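Long-range contacts in guanidinopropionase (Pseudomonas aeruginosa, PDB 3NIQ), which hydrolyses 3-guanidinopropanoate to beta-alanine and urea, using two manganese ions in each subunit of a homohexamer: residues T22-P27 / V37-V42; R59-L64 / V298-M303; I77-L82 / L306-A311; T49-A54 / P287-G292. All coordinates share one frame; numbering follows the deposited sequence.

Contact 1: T22-P27 / V37-V42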
loop_
_atom_site.group_PDB
_atom_site.type_symbol
_atom_site.label_atom_id
_atom_site.label_comp_id
_atom_site.label_asym_id
_atom_site.label_seq_id
_atom_site.Cartn_x
_atom_site.Cartn_y
_atom_site.Cartn_z
ATOM N N THR A 22 -2.581 8.774 -23.504
ATOM C CA THR A 22 -2.927 7.765 -24.508
ATOM C C THR A 22 -1.805 6.722 -24.598
ATOM O O THR A 22 -0.697 6.965 -24.130
ATOM C CB THR A 22 -3.039 8.414 -25.893
ATOM O OG1 THR A 22 -1.855 9.173 -26.127
ATOM C CG2 THR A 22 -4.237 9.343 -25.983
ATOM N N PHE A 23 -2.063 5.576 -25.236
ATOM C CA PHE A 23 -1.000 4.588 -25.399
ATOM C C PHE A 23 0.216 5.240 -26.047
ATOM O O PHE A 23 0.096 5.864 -27.102
ATOM C CB PHE A 23 -1.464 3.412 -26.264
ATOM C CG PHE A 23 -2.367 2.461 -25.553
ATOM C CD1 PHE A 23 -1.958 1.855 -24.353
ATOM C CD2 PHE A 23 -3.619 2.143 -26.088
ATOM C CE1 PHE A 23 -2.801 0.953 -23.683
ATOM C CE2 PHE A 23 -4.451 1.227 -25.445
ATOM C CZ PHE A 23 -4.039 0.647 -24.218
ATOM N N MET A 24 1.374 5.097 -25.399
ATOM C CA MET A 24 2.655 5.621 -25.893
ATOM C C MET A 24 2.592 7.137 -26.145
ATOM O O MET A 24 3.412 7.661 -26.880
ATOM C CB MET A 24 3.091 4.890 -27.178
ATOM C CG MET A 24 2.950 3.352 -27.142
ATOM S SD MET A 24 3.986 2.601 -25.891
ATOM C CE MET A 24 3.549 0.852 -26.102
ATOM N N ARG A 25 1.597 7.815 -25.557
ATOM C CA ARG A 25 1.347 9.257 -25.787
ATOM C C ARG A 25 1.220 9.603 -27.263
ATOM O O ARG A 25 1.675 10.662 -27.717
ATOM C CB ARG A 25 2.432 10.128 -25.119
ATOM C CG ARG A 25 2.589 9.852 -23.605
ATOM C CD ARG A 25 3.128 11.062 -22.852
ATOM N NE ARG A 25 4.508 11.354 -23.225
ATOM C CZ ARG A 25 5.138 12.487 -22.911
ATOM N NH1 ARG A 25 4.517 13.438 -22.216
ATOM N NH2 ARG A 25 6.387 12.669 -23.291
ATOM N N LEU A 26 0.587 8.711 -28.008
ATOM C CA LEU A 26 0.334 8.921 -29.424
ATOM C C LEU A 26 -0.972 9.689 -29.571
ATOM O O LEU A 26 -1.720 9.840 -28.579
ATOM C CB LEU A 26 0.254 7.553 -30.148
ATOM C CG LEU A 26 1.575 6.796 -30.348
ATOM C CD1 LEU A 26 1.341 5.301 -30.527
ATOM C CD2 LEU A 26 2.367 7.312 -31.550
ATOM N N PRO A 27 -1.262 10.198 -30.792
ATOM C CA PRO A 27 -2.583 10.771 -31.018
ATOM C C PRO A 27 -3.674 9.709 -30.929
ATOM O O PRO A 27 -3.410 8.509 -31.178
ATOM C CB PRO A 27 -2.484 11.347 -32.453
ATOM C CG PRO A 27 -1.020 11.500 -32.707
ATOM C CD PRO A 27 -0.425 10.300 -31.997
ATOM N N VAL A 37 -1.031 -0.031 -37.539
ATOM C CA VAL A 37 -1.093 -0.789 -36.283
ATOM C C VAL A 37 -1.958 0.029 -35.315
ATOM O O VAL A 37 -1.641 1.185 -35.006
ATOM C CB VAL A 37 0.319 -1.047 -35.691
ATOM C CG1 VAL A 37 0.244 -1.715 -34.303
ATOM C CG2 VAL A 37 1.170 -1.883 -36.643
ATOM N N GLY A 38 -3.044 -0.573 -34.843
ATOM C CA GLY A 38 -3.950 0.071 -33.880
ATOM C C GLY A 38 -3.735 -0.418 -32.465
ATOM O O GLY A 38 -3.716 -1.626 -32.226
ATOM N N LEU A 39 -3.559 0.517 -31.535
ATOM C CA LEU A 39 -3.387 0.201 -30.125
ATOM C C LEU A 39 -4.731 0.323 -29.455
ATOM O O LEU A 39 -5.341 1.388 -29.448
ATOM C CB LEU A 39 -2.352 1.113 -29.442
ATOM C CG LEU A 39 -1.032 1.356 -30.183
ATOM C CD1 LEU A 39 -0.052 2.178 -29.311
ATOM C CD2 LEU A 39 -0.370 0.063 -30.670
ATOM N N ILE A 40 -5.218 -0.799 -28.948
ATOM C CA ILE A 40 -6.606 -0.881 -28.518
ATOM C C ILE A 40 -6.720 -1.414 -27.110
ATOM O O ILE A 40 -6.074 -2.408 -26.752
ATOM C CB ILE A 40 -7.423 -1.818 -29.459
ATOM C CG1 ILE A 40 -7.341 -1.341 -30.921
ATOM C CG2 ILE A 40 -8.900 -1.869 -29.004
ATOM C CD1 ILE A 40 -7.376 -2.546 -31.965
ATOM N N GLY A 41 -7.573 -0.783 -26.314
ATOM C CA GLY A 41 -7.879 -1.308 -25.004
ATOM C C GLY A 41 -9.137 -2.162 -25.028
ATOM O O GLY A 41 -10.099 -1.836 -25.721
ATOM N N VAL A 42 -9.143 -3.267 -24.277
ATOM C CA VAL A 42 -10.377 -4.030 -24.104
ATOM C C VAL A 42 -10.685 -4.209 -22.617
ATOM O O VAL A 42 -10.316 -5.227 -21.999
ATOM C CB VAL A 42 -10.323 -5.361 -24.796
ATOM C CG1 VAL A 42 -11.725 -5.959 -24.801
ATOM C CG2 VAL A 42 -9.765 -5.199 -26.224
#
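Phe23, which packs on Leu39, hydrogen-bonds through its backbone N to Asp87 OD2. The same oxygen takes a salt bridge from Arg62 NE, so two donors grip it. In this arginase-family alpha/beta fold, 22-27 is a loop that lies against 37-42, the first strand in the chain, between 85-90 and 118-123 in the parallel sheet. Arg25 N hydrogen-bonds to Thr22 O at 2.8 Å and Leu26 N to Phe23 O at 3.0 Å. Met24 and Arg25, at the middle of the turn, both have left-handed backbone angles. The turn lets Phe23, Met24 and Leu26 all reach one side chain of the strand, Leu39. Its CD1 is the common point. It sits 3.6 Å from Phe23 CB, 3.6 Å from Leu26 CD1 and 3.9 Å from Met24 CG. In Leu39, chi1 (-46°) sets CG opposite the carbonyl carbon, and the extended chi2 (-175°) carries CD1 to the loop. Met24 and Leu26 cross Leu39 at about a right angle, while Phe23 runs obliquely over it, with CD2 3.7 Å from Leu39 CB. Ile40 starts away from the loop, and its side chain packs on Phe108 and Tyr109 of helix 98-114. Met303 of helix 294-317 also touches Phe23, Met24 and Leu39. Further along the strand the phenyl ring reaches Gly41, where no side chain stands. Gly41 N lies at the ring edge, in its plane, 3.8 Å from Phe23 CE2.

Contact 2: R59-L64 / V298-M303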
loop_
_atom_site.group_PDB
_atom_site.type_symbol
_atom_site.label_atom_id
_atom_site.label_comp_id
_atom_site.label_asym_id
_atom_site.label_seq_id
_atom_site.Cartn_x
_atom_site.Cartn_y
_atom_site.Cartn_z
ATOM N N ARG A 59 -6.537 1.305 -18.880
ATOM C CA ARG A 59 -6.292 2.659 -18.409
ATOM C C ARG A 59 -4.895 2.778 -17.780
ATOM O O ARG A 59 -4.160 3.731 -18.043
ATOM C CB ARG A 59 -7.348 3.105 -17.400
ATOM C CG ARG A 59 -7.170 4.616 -17.026
ATOM C CD ARG A 59 -8.440 5.194 -16.508
ATOM N NE ARG A 59 -9.338 5.528 -17.609
ATOM C CZ ARG A 59 -10.623 5.835 -17.461
ATOM N NH1 ARG A 59 -11.187 5.830 -16.262
ATOM N NH2 ARG A 59 -11.360 6.126 -18.524
ATOM N N GLU A 60 -4.526 1.820 -16.935
ATOM C CA GLU A 60 -3.256 1.965 -16.231
ATOM C C GLU A 60 -2.074 1.634 -17.131
ATOM O O GLU A 60 -0.982 2.197 -16.978
ATOM C CB GLU A 60 -3.245 1.139 -14.937
ATOM C CG GLU A 60 -4.309 1.619 -13.923
ATOM C CD GLU A 60 -4.277 3.124 -13.698
ATOM O OE1 GLU A 60 -3.162 3.682 -13.587
ATOM O OE2 GLU A 60 -5.367 3.741 -13.640
ATOM N N VAL A 61 -2.273 0.714 -18.075
ATOM C CA VAL A 61 -1.225 0.508 -19.098
ATOM C C VAL A 61 -1.036 1.779 -19.971
ATOM O O VAL A 61 0.093 2.130 -20.323
ATOM C CB VAL A 61 -1.484 -0.766 -19.973
ATOM C CG1 VAL A 61 -0.524 -0.822 -21.167
ATOM C CG2 VAL A 61 -1.302 -2.030 -19.121
ATOM N N ARG A 62 -2.124 2.469 -20.320
ATOM C CA ARG A 62 -1.979 3.735 -21.054
ATOM C C ARG A 62 -1.117 4.673 -20.228
ATOM O O ARG A 62 -0.175 5.275 -20.726
ATOM C CB ARG A 62 -3.332 4.427 -21.310
ATOM C CG ARG A 62 -4.151 3.831 -22.456
ATOM C CD ARG A 62 -5.315 4.739 -22.866
ATOM N NE ARG A 62 -5.916 4.325 -24.135
ATOM C CZ ARG A 62 -6.916 3.448 -24.256
ATOM N NH1 ARG A 62 -7.439 2.872 -23.176
ATOM N NH2 ARG A 62 -7.401 3.150 -25.462
ATOM N N ASN A 63 -1.458 4.769 -18.954
ATOM C CA ASN A 63 -0.764 5.655 -18.043
ATOM C C ASN A 63 0.737 5.411 -17.964
ATOM O O ASN A 63 1.538 6.323 -18.190
ATOM C CB ASN A 63 -1.381 5.513 -16.670
ATOM C CG ASN A 63 -1.121 6.710 -15.821
ATOM O OD1 ASN A 63 -0.021 6.891 -15.299
ATOM N ND2 ASN A 63 -2.126 7.577 -15.713
ATOM N N LEU A 64 1.110 4.168 -17.652
ATOM C CA LEU A 64 2.509 3.789 -17.542
ATOM C C LEU A 64 3.251 3.769 -18.872
ATOM O O LEU A 64 4.482 3.917 -18.893
ATOM C CB LEU A 64 2.647 2.421 -16.847
ATOM C CG LEU A 64 2.729 2.493 -15.321
ATOM C CD1 LEU A 64 4.022 3.250 -14.843
ATOM C CD2 LEU A 64 1.503 3.106 -14.665
ATOM N N VAL A 298 5.079 -3.302 -16.695
ATOM C CA VAL A 298 5.428 -4.531 -17.408
ATOM C C VAL A 298 4.529 -4.658 -18.658
ATOM O O VAL A 298 5.002 -4.944 -19.751
ATOM C CB VAL A 298 5.265 -5.791 -16.486
ATOM C CG1 VAL A 298 5.116 -7.052 -17.294
ATOM C CG2 VAL A 298 6.433 -5.925 -15.526
ATOM N N GLY A 299 3.239 -4.405 -18.499
ATOM C CA GLY A 299 2.311 -4.488 -19.627
ATOM C C GLY A 299 2.678 -3.493 -20.722
ATOM O O GLY A 299 2.794 -3.869 -21.877
ATOM N N ALA A 300 2.876 -2.226 -20.347
ATOM C CA ALA A 300 3.263 -1.200 -21.306
ATOM C C ALA A 300 4.556 -1.562 -22.020
ATOM O O ALA A 300 4.687 -1.349 -23.231
ATOM C CB ALA A 300 3.390 0.188 -20.613
ATOM N N THR A 301 5.509 -2.131 -21.298
ATOM C CA THR A 301 6.789 -2.463 -21.922
ATOM C C THR A 301 6.663 -3.648 -22.897
ATOM O O THR A 301 7.140 -3.579 -24.018
ATOM C CB THR A 301 7.882 -2.768 -20.881
ATOM O OG1 THR A 301 7.930 -1.722 -19.904
ATOM C CG2 THR A 301 9.255 -2.835 -21.577
ATOM N N MET A 302 5.998 -4.723 -22.485
ATOM C CA MET A 302 5.757 -5.838 -23.413
ATOM C C MET A 302 4.944 -5.363 -24.635
ATOM O O MET A 302 5.201 -5.776 -25.768
ATOM C CB MET A 302 5.072 -6.994 -22.688
ATOM C CG MET A 302 5.885 -7.546 -21.506
ATOM S SD MET A 302 7.560 -8.046 -21.986
ATOM C CE MET A 302 7.234 -9.106 -23.400
ATOM N N MET A 303 4.015 -4.444 -24.408
ATOM C CA MET A 303 3.254 -3.855 -25.502
ATOM C C MET A 303 4.220 -3.211 -26.504
ATOM O O MET A 303 4.133 -3.451 -27.717
ATOM C CB MET A 303 2.293 -2.793 -24.958
ATOM C CG MET A 303 1.333 -2.221 -26.023
ATOM S SD MET A 303 0.170 -1.047 -25.341
ATOM C CE MET A 303 -1.068 -1.038 -26.647
#
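Val61 and Leu64, nearly one turn apart on helix 57-64, meet Ala300 of helix 294-317. This is a helix-helix crossing on one side of the parallel sheet of the arginase fold. The axes of the two segments, 59-64 and 298-303, come within 8.3 Å and cross at -71°. Along the first segment, Val61 comes first and carries most of the packing. Its CG1 stands anti to the backbone N (chi1 170°) and rests on the backbone of the other helix, 3.8 Å from Ala300 N and 4.2 Å from Gly299 C. Gly299 has no side chain to hold the helices apart here. The same methyl is 4.2 Å from Met303 SD, and Val61 and Met303 both touch Val122 of strand 118-123. Arg62 starts away from the crossing, and its NH1 makes a salt bridge to Asp90 OD1. Leu64 starts toward Ala300, with CB 4.4 Å from Ala300 CB, but its branch turns instead to Ala296 and Leu297. Ala300 is small enough to sit against the main chain itself. Its CB lies 3.8 Å from Val61 O and 4.0 Å from Leu64 C.

Contact 3: I77-L82 / L306-A311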
loop_
_atom_site.group_PDB
_atom_site.type_symbol
_atom_site.label_atom_id
_atom_site.label_comp_id
_atom_site.label_asym_id
_atom_site.label_seq_id
_atom_site.Cartn_x
_atom_site.Cartn_y
_atom_site.Cartn_z
ATOM N N ILE A 77 14.619 -0.918 -33.987
ATOM C CA ILE A 77 13.341 -0.631 -34.629
ATOM C C ILE A 77 12.774 0.667 -34.069
ATOM O O ILE A 77 12.781 0.890 -32.855
ATOM C CB ILE A 77 12.332 -1.776 -34.442
ATOM C CG1 ILE A 77 12.893 -3.064 -35.071
ATOM C CG2 ILE A 77 10.964 -1.387 -35.041
ATOM C CD1 ILE A 77 12.163 -4.379 -34.693
ATOM N N ALA A 78 12.323 1.538 -34.966
ATOM C CA ALA A 78 11.652 2.763 -34.581
ATOM C C ALA A 78 10.237 2.643 -35.160
ATOM O O ALA A 78 9.998 3.043 -36.303
ATOM C CB ALA A 78 12.395 3.980 -35.156
ATOM N N PRO A 79 9.300 2.060 -34.376
ATOM C CA PRO A 79 7.989 1.650 -34.891
ATOM C C PRO A 79 7.192 2.774 -35.556
ATOM O O PRO A 79 6.552 2.549 -36.588
ATOM C CB PRO A 79 7.254 1.133 -33.646
ATOM C CG PRO A 79 7.965 1.736 -32.489
ATOM C CD PRO A 79 9.410 1.830 -32.924
ATOM N N TYR A 80 7.225 3.959 -34.965
ATOM C CA TYR A 80 6.411 5.058 -35.441
ATOM C C TYR A 80 6.928 5.645 -36.750
ATOM O O TYR A 80 6.154 6.264 -37.469
ATOM C CB TYR A 80 6.276 6.133 -34.363
ATOM C CG TYR A 80 6.024 5.523 -33.005
ATOM C CD1 TYR A 80 4.863 4.776 -32.750
ATOM C CD2 TYR A 80 6.954 5.667 -31.982
ATOM C CE1 TYR A 80 4.649 4.200 -31.490
ATOM C CE2 TYR A 80 6.753 5.091 -30.745
ATOM C CZ TYR A 80 5.605 4.358 -30.504
ATOM O OH TYR A 80 5.420 3.788 -29.274
ATOM N N ASP A 81 8.224 5.465 -37.034
ATOM C CA ASP A 81 8.797 5.850 -38.335
ATOM C C ASP A 81 8.492 4.795 -39.378
ATOM O O ASP A 81 8.149 5.134 -40.512
ATOM C CB ASP A 81 10.314 6.089 -38.264
ATOM C CG ASP A 81 10.680 7.334 -37.461
ATOM O OD1 ASP A 81 9.866 8.271 -37.391
ATOM O OD2 ASP A 81 11.788 7.369 -36.899
ATOM N N LEU A 82 8.573 3.524 -38.980
ATOM C CA LEU A 82 8.275 2.414 -39.883
ATOM C C LEU A 82 6.852 2.442 -40.420
ATOM O O LEU A 82 6.648 2.289 -41.618
ATOM C CB LEU A 82 8.529 1.057 -39.217
ATOM C CG LEU A 82 9.941 0.527 -39.223
ATOM C CD1 LEU A 82 9.904 -0.946 -38.797
ATOM C CD2 LEU A 82 10.544 0.687 -40.638
ATOM N N LEU A 306 6.261 -5.825 -28.438
ATOM C CA LEU A 306 5.390 -6.408 -29.467
ATOM C C LEU A 306 5.101 -5.441 -30.610
ATOM O O LEU A 306 5.011 -5.860 -31.773
ATOM C CB LEU A 306 4.067 -6.857 -28.849
ATOM C CG LEU A 306 4.136 -8.072 -27.939
ATOM C CD1 LEU A 306 2.834 -8.174 -27.133
ATOM C CD2 LEU A 306 4.409 -9.349 -28.720
ATOM N N LEU A 307 4.955 -4.153 -30.277
ATOM C CA LEU A 307 4.708 -3.122 -31.275
ATOM C C LEU A 307 5.837 -3.095 -32.303
ATOM O O LEU A 307 5.603 -2.973 -33.501
ATOM C CB LEU A 307 4.568 -1.739 -30.617
ATOM C CG LEU A 307 4.635 -0.504 -31.525
ATOM C CD1 LEU A 307 3.564 -0.551 -32.625
ATOM C CD2 LEU A 307 4.476 0.783 -30.716
ATOM N N CYS A 308 7.063 -3.197 -31.823
ATOM C CA CYS A 308 8.209 -3.133 -32.714
ATOM C C CYS A 308 8.133 -4.242 -33.750
ATOM O O CYS A 308 8.449 -4.027 -34.918
ATOM C CB CYS A 308 9.518 -3.197 -31.929
ATOM S SG CYS A 308 9.805 -1.680 -30.955
ATOM N N LEU A 309 7.705 -5.423 -33.324
ATOM C CA LEU A 309 7.611 -6.559 -34.239
ATOM C C LEU A 309 6.426 -6.456 -35.179
ATOM O O LEU A 309 6.538 -6.794 -36.358
ATOM C CB LEU A 309 7.571 -7.875 -33.471
ATOM C CG LEU A 309 8.708 -8.123 -32.485
ATOM C CD1 LEU A 309 8.595 -9.525 -31.909
ATOM C CD2 LEU A 309 10.075 -7.912 -33.161
ATOM N N LEU A 310 5.297 -5.972 -34.676
ATOM C CA LEU A 310 4.146 -5.767 -35.544
ATOM C C LEU A 310 4.405 -4.662 -36.570
ATOM O O LEU A 310 3.953 -4.755 -37.709
ATOM C CB LEU A 310 2.894 -5.412 -34.739
ATOM C CG LEU A 310 2.347 -6.494 -33.811
ATOM C CD1 LEU A 310 1.315 -5.870 -32.865
ATOM C CD2 LEU A 310 1.683 -7.604 -34.655
ATOM N N ALA A 311 5.090 -3.603 -36.156
ATOM C CA ALA A 311 5.482 -2.559 -37.099
ATOM C C ALA A 311 6.223 -3.171 -38.294
ATOM O O ALA A 311 5.916 -2.837 -39.437
ATOM C CB ALA A 311 6.346 -1.500 -36.416
#
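Pro79 and Leu307 form the tight part of this contact. Pro79 opens the short helix 79-82, with Ala78 at the N-cap position, and its ring wedges against one side of helix 294-317. Pro79 CB is 3.7 Å from Leu307 CG and 3.9 Å from Ala311 CB, while Pro79 CD is 4.0 Å from Cys308 SG. A chi1 of 166° swings the Leu307 branch to the far side from its backbone N and across the proline. CD2 then comes to the Tyr80 side chain, 3.5 Å from both Tyr80 CE1 and Tyr80 OH. One face of that ring is covered by its own neighbour, with Pro79 CG 3.9 Å above its centre. Ile77 is also closely packed, as its CG2 rests 3.6 Å from Cys308 O. The contact is looser at Leu82. This residue is exposed, and its CD1 comes no nearer than 4.3 Å to Ala311 CB. Tyr80 also touches Met24 and Leu26 of the N-terminal loop. On the sheet side of helix 294-317, Leu306 and Leu310 pack on strands 118-123 and 277-283, which places the helix between helix 79-82 and the sheet.

Contact 4: T49-A54 / P287-G292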
loop_
_atom_site.group_PDB
_atom_site.type_symbol
_atom_site.label_atom_id
_atom_site.label_comp_id
_atom_site.label_asym_id
_atom_site.label_seq_id
_atom_site.Cartn_x
_atom_site.Cartn_y
_atom_site.Cartn_z
ATOM N N THR A 49 -13.261 -15.770 -13.257
ATOM C CA THR A 49 -13.875 -16.696 -12.297
ATOM C C THR A 49 -13.399 -16.528 -10.860
ATOM O O THR A 49 -14.028 -17.032 -9.927
ATOM C CB THR A 49 -13.638 -18.143 -12.713
ATOM O OG1 THR A 49 -12.240 -18.352 -12.898
ATOM C CG2 THR A 49 -14.370 -18.427 -14.013
ATOM N N ASN A 50 -12.300 -15.809 -10.688
ATOM C CA ASN A 50 -11.703 -15.588 -9.383
ATOM C C ASN A 50 -11.580 -14.084 -9.072
ATOM O O ASN A 50 -12.561 -13.442 -8.722
ATOM C CB ASN A 50 -10.345 -16.318 -9.341
ATOM C CG ASN A 50 -9.614 -16.171 -8.010
ATOM O OD1 ASN A 50 -10.193 -16.331 -6.913
ATOM N ND2 ASN A 50 -8.305 -15.879 -8.107
ATOM N N ARG A 51 -10.387 -13.514 -9.198
ATOM C CA ARG A 51 -10.186 -12.110 -8.800
ATOM C C ARG A 51 -10.367 -11.222 -10.012
ATOM O O ARG A 51 -9.597 -11.304 -10.960
ATOM C CB ARG A 51 -8.805 -11.903 -8.147
ATOM C CG ARG A 51 -8.572 -12.839 -6.960
ATOM C CD ARG A 51 -7.378 -12.439 -6.079
ATOM N NE ARG A 51 -6.170 -12.179 -6.854
ATOM C CZ ARG A 51 -4.959 -12.008 -6.331
ATOM N NH1 ARG A 51 -4.759 -12.085 -5.014
ATOM N NH2 ARG A 51 -3.936 -11.754 -7.135
ATOM N N ALA A 52 -11.425 -10.418 -10.020
ATOM C CA ALA A 52 -11.669 -9.522 -11.141
ATOM C C ALA A 52 -10.838 -8.246 -11.022
ATOM O O ALA A 52 -10.114 -8.062 -10.043
ATOM C CB ALA A 52 -13.149 -9.209 -11.247
ATOM N N GLY A 53 -10.913 -7.373 -12.021
ATOM C CA GLY A 53 -10.229 -6.096 -11.937
ATOM C C GLY A 53 -9.458 -5.743 -13.199
ATOM O O GLY A 53 -9.074 -4.596 -13.372
ATOM N N ALA A 54 -9.285 -6.710 -14.101
ATOM C CA ALA A 54 -8.611 -6.484 -15.387
ATOM C C ALA A 54 -9.340 -5.462 -16.273
ATOM O O ALA A 54 -8.769 -4.934 -17.233
ATOM C CB ALA A 54 -8.383 -7.833 -16.145
ATOM N N PRO A 287 -5.174 -3.845 -12.171
ATOM C CA PRO A 287 -4.728 -2.729 -11.312
ATOM C C PRO A 287 -5.121 -2.788 -9.820
ATOM O O PRO A 287 -4.305 -2.400 -8.978
ATOM C CB PRO A 287 -5.311 -1.490 -12.005
ATOM C CG PRO A 287 -5.246 -1.875 -13.486
ATOM C CD PRO A 287 -5.645 -3.376 -13.490
ATOM N N PRO A 288 -6.321 -3.302 -9.484
ATOM C CA PRO A 288 -6.638 -3.411 -8.052
ATOM C C PRO A 288 -5.701 -4.349 -7.282
ATOM O O PRO A 288 -5.620 -4.255 -6.071
ATOM C CB PRO A 288 -8.069 -3.967 -8.047
ATOM C CG PRO A 288 -8.640 -3.553 -9.349
ATOM C CD PRO A 288 -7.480 -3.689 -10.316
ATOM N N PHE A 289 -5.000 -5.248 -7.969
ATOM C CA PHE A 289 -4.037 -6.097 -7.271
ATOM C C PHE A 289 -2.608 -5.716 -7.575
ATOM O O PHE A 289 -1.671 -6.443 -7.211
ATOM C CB PHE A 289 -4.311 -7.572 -7.587
ATOM C CG PHE A 289 -5.675 -8.011 -7.143
ATOM C CD1 PHE A 289 -5.892 -8.412 -5.833
ATOM C CD2 PHE A 289 -6.762 -7.930 -8.014
ATOM C CE1 PHE A 289 -7.172 -8.790 -5.419
ATOM C CE2 PHE A 289 -8.032 -8.299 -7.608
ATOM C CZ PHE A 289 -8.234 -8.734 -6.328
ATOM N N ASP A 290 -2.431 -4.585 -8.249
ATOM C CA ASP A 290 -1.087 -4.162 -8.685
ATOM C C ASP A 290 -0.403 -3.384 -7.568
ATOM O O ASP A 290 -1.066 -2.915 -6.631
ATOM C CB ASP A 290 -1.184 -3.342 -9.966
ATOM C CG ASP A 290 0.149 -3.224 -10.720
ATOM O OD1 ASP A 290 1.140 -3.887 -10.364
ATOM O OD2 ASP A 290 0.214 -2.416 -11.674
ATOM N N VAL A 291 0.918 -3.237 -7.669
ATOM C CA VAL A 291 1.684 -2.547 -6.630
ATOM C C VAL A 291 2.460 -1.404 -7.261
ATOM O O VAL A 291 3.426 -1.639 -8.002
ATOM C CB VAL A 291 2.670 -3.511 -5.921
ATOM C CG1 VAL A 291 3.478 -2.771 -4.880
ATOM C CG2 VAL A 291 1.916 -4.696 -5.284
ATOM N N GLY A 292 2.030 -0.176 -6.975
ATOM C CA GLY A 292 2.655 1.030 -7.539
ATOM C C GLY A 292 2.773 0.962 -9.054
ATOM O O GLY A 292 3.769 1.407 -9.627
#
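The Arg51 guanidinium lies flat on one face of the Phe289 ring. The two centres are 4.2 Å apart and the planes differ by 11°. This is a cation-pi stack, with Arg51 CZ 28° off the ring normal. It is offset, so that Phe289 CD1 sits over the centre of the guanidinium. At the edge of the ring, in its plane, is Ala52 O, 3.2 Å from Phe289 CE2. The carbonyl oxygen thus faces the C-H edge near CE2, while the cation meets the pi face. The stem of the arginine follows the ring too. Arg51 CB is 3.7 Å from Phe289 CZ, and Arg51 CD is 3.7 Å from Phe289 CE1. A bend at chi3 (-49°) lays the guanidinium along the ring. Arg51 NH2 hydrogen-bonds to Thr252 O and NE hydrogen-bonds weakly to Gly253 O, which helps hold the group in this rotation. Both segments lie in the connections after strands 37-42 and 277-283 of the parallel sheet, and 287-289 makes a 3-10 turn. In the arginase fold such loops surround the active site. The nearest atom of the Arg51 side chain is about 11 Å from a manganese ion, and a glycerol, probably from the crystallisation liquor, lies beside it. The second half of the contact is backbone against proline. Gly53 O is 3.6 Å from Pro287 CD and 3.6 Å from Pro288 CD. Gly53 has no side chain here, and Pro288 CG lies 4.0 Å from its CA. Pro288 packs on Phe289, and Phe289 on Pro288, of a neighbouring subunit.

In the fold
From the N terminus, contact 1 closes first, bringing the loop 22-27 onto strand 37-42 across nine residues. The other three open in the order 49-54, 59-64 and 77-82. Their partners follow in the same order, 287-292, 298-303 and 306-311. Contacts 4, 2 and 3 therefore cross one another, and none nests inside another. Each closes a loop of more than 220 residues and ties the early part of the chain to helix 294-317 or the loop before it. Contacts 2 and 3 share that helix. Contact 1 touches both of them, through Met303 and Tyr80. Contact 4 meets contact 2 where Pro287 touches Glu60, and lies across the chain's centre from contact 3.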